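Local coordinates for phosphate-binding protein (Unidentified prokaryotic organism, PDB 3W9V) that binds inorganic phosphate as a DING member of the PstS family of phosphate-binding transport proteins, at residues 40-45 against 78-83. The protein carries 1 engineered substitution. Residues are numbered along the deposited sequence; the frame is centred on the assembly and turned at random. Where two conformers were deposited one is given.
Sequences LENKYN and PGWGKL
With CG anti to the backbone N (chi1 -171°), N42 sends its side chain from the end of helix 32-41 toward W80, whose indole, with CG anti to the carbonyl carbon (chi1 -69°), extends from the end of helix 77-80 toward N42. N42 has positive phi and two bonds back into the preceding turn, the signature of the Schellman motif that closes helix 32-41. W80 is the last residue of helix 77-80 and L83 begins strand 83-92, so the contact joins a helix end to a helix-to-strand connection in the periplasmic binding protein fold of the PstS family. The touching atoms are N42 CB and W80 CH2, 3.6 Å apart, at the six-membered end of the indole. N42 ND2 lies farther off, 4.1 Å from W80 CH2, and the amide and ring planes stand 80° apart, which excludes a parallel amide-ring stack; the contact is made by CB. No hydrogen bond crosses between the segments; the amide is instead fixed from 54-55, where V55 N donates to N42 OD1 and N42 ND2 donates to N54 OD1. R374 touches both N42 and W80, so the C-terminal region joins this edge of the contact. A second, apolar meeting joins L40 of helix 32-41 to L83, where the chain after W80 turns at G81, with positive phi, and enters strand 83-92. Y72 of helix 66-75 touches L40, W80 and L83 alike, linking the two meetings. Between the leucines the approach is methyl to methyl, L40 CD2 standing 3.7 Å from L83 CD2.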
# COMPACT_ATOMS: atom_id res chain seq x y z
N LEU A 40 17.44 1.87 -2.13
CA LEU A 40 18.13 1.85 -3.42
C LEU A 40 19.48 2.53 -3.39
O LEU A 40 20.41 2.12 -4.09
CB LEU A 40 17.25 2.49 -4.50
CG LEU A 40 15.95 1.76 -4.82
CD1 LEU A 40 15.06 2.68 -5.63
CD2 LEU A 40 16.22 0.46 -5.57
N GLU A 41 19.59 3.59 -2.59
CA GLU A 41 20.82 4.38 -2.53
C GLU A 41 21.57 4.19 -1.22
O GLU A 41 22.60 4.84 -1.00
CB GLU A 41 20.47 5.86 -2.74
CG GLU A 41 19.75 6.13 -4.06
CD GLU A 41 19.38 7.58 -4.25
OE1 GLU A 41 20.24 8.45 -4.00
OE2 GLU A 41 18.23 7.86 -4.63
N ASN A 42 21.08 3.30 -0.37
CA ASN A 42 21.61 3.12 0.99
C ASN A 42 21.75 4.46 1.71
O ASN A 42 22.84 4.86 2.12
CB ASN A 42 22.93 2.35 1.01
CG ASN A 42 23.36 1.99 2.42
OD1 ASN A 42 22.52 1.95 3.32
ND2 ASN A 42 24.65 1.76 2.61
N LYS A 43 20.62 5.14 1.84
CA LYS A 43 20.58 6.45 2.47
C LYS A 43 19.73 6.42 3.73
O LYS A 43 18.52 6.67 3.70
CB LYS A 43 20.05 7.51 1.49
CG LYS A 43 21.09 8.02 0.50
CD LYS A 43 20.51 9.10 -0.40
CE LYS A 43 21.59 9.77 -1.23
NZ LYS A 43 22.31 8.81 -2.11
N TYR A 44 20.38 6.12 4.85
CA TYR A 44 19.70 6.09 6.13
C TYR A 44 19.18 7.48 6.51
O TYR A 44 18.28 7.60 7.34
CB TYR A 44 20.61 5.53 7.23
CG TYR A 44 19.88 5.19 8.51
CD1 TYR A 44 19.32 3.93 8.71
CD2 TYR A 44 19.72 6.14 9.51
CE1 TYR A 44 18.63 3.63 9.87
CE2 TYR A 44 19.03 5.85 10.67
CZ TYR A 44 18.49 4.59 10.85
OH TYR A 44 17.82 4.31 12.02
N ASN A 45 19.72 8.53 5.89
CA ASN A 45 19.26 9.88 6.19
C ASN A 45 17.77 10.09 5.91
O ASN A 45 17.17 11.01 6.46
CB ASN A 45 20.11 10.96 5.51
CG ASN A 45 19.81 11.11 4.03
OD1 ASN A 45 19.35 10.19 3.36
ND2 ASN A 45 20.09 12.30 3.51
N PRO A 78 25.99 -5.65 -8.75
CA PRO A 78 27.25 -6.41 -8.85
C PRO A 78 27.92 -6.66 -7.50
O PRO A 78 28.45 -7.75 -7.28
CB PRO A 78 28.13 -5.50 -9.71
CG PRO A 78 27.16 -4.78 -10.57
CD PRO A 78 25.99 -4.50 -9.68
N GLY A 79 27.87 -5.69 -6.60
CA GLY A 79 28.50 -5.84 -5.30
C GLY A 79 27.58 -6.30 -4.19
O GLY A 79 28.03 -6.90 -3.22
N TRP A 80 26.28 -6.01 -4.33
CA TRP A 80 25.33 -6.27 -3.25
C TRP A 80 24.35 -7.42 -3.52
O TRP A 80 23.66 -7.87 -2.60
CB TRP A 80 24.54 -5.01 -2.92
CG TRP A 80 25.35 -3.93 -2.28
CD1 TRP A 80 26.65 -4.02 -1.85
CD2 TRP A 80 24.93 -2.60 -1.98
NE1 TRP A 80 27.05 -2.83 -1.30
CE2 TRP A 80 26.02 -1.94 -1.37
CE3 TRP A 80 23.73 -1.90 -2.16
CZ2 TRP A 80 25.94 -0.61 -0.95
CZ3 TRP A 80 23.66 -0.58 -1.74
CH2 TRP A 80 24.76 0.05 -1.15
N GLY A 81 24.30 -7.88 -4.76
CA GLY A 81 23.34 -8.90 -5.13
C GLY A 81 22.05 -8.29 -5.66
O GLY A 81 21.84 -7.08 -5.57
N LYS A 82 21.19 -9.15 -6.20
CA LYS A 82 19.89 -8.73 -6.71
C LYS A 82 18.99 -8.18 -5.62
O LYS A 82 18.95 -8.71 -4.51
CB LYS A 82 19.17 -9.91 -7.36
CG LYS A 82 19.78 -10.31 -8.69
CD LYS A 82 19.17 -11.59 -9.26
CE LYS A 82 17.68 -11.48 -9.56
NZ LYS A 82 17.34 -10.37 -10.48
N LEU A 83 18.23 -7.14 -5.93
CA LEU A 83 17.16 -6.80 -5.02
C LEU A 83 15.97 -7.73 -5.21
O LEU A 83 15.79 -8.35 -6.28
CB LEU A 83 16.76 -5.32 -5.07
CG LEU A 83 15.90 -4.74 -6.18
CD1 LEU A 83 14.42 -5.16 -6.13
CD2 LEU A 83 15.99 -3.22 -6.12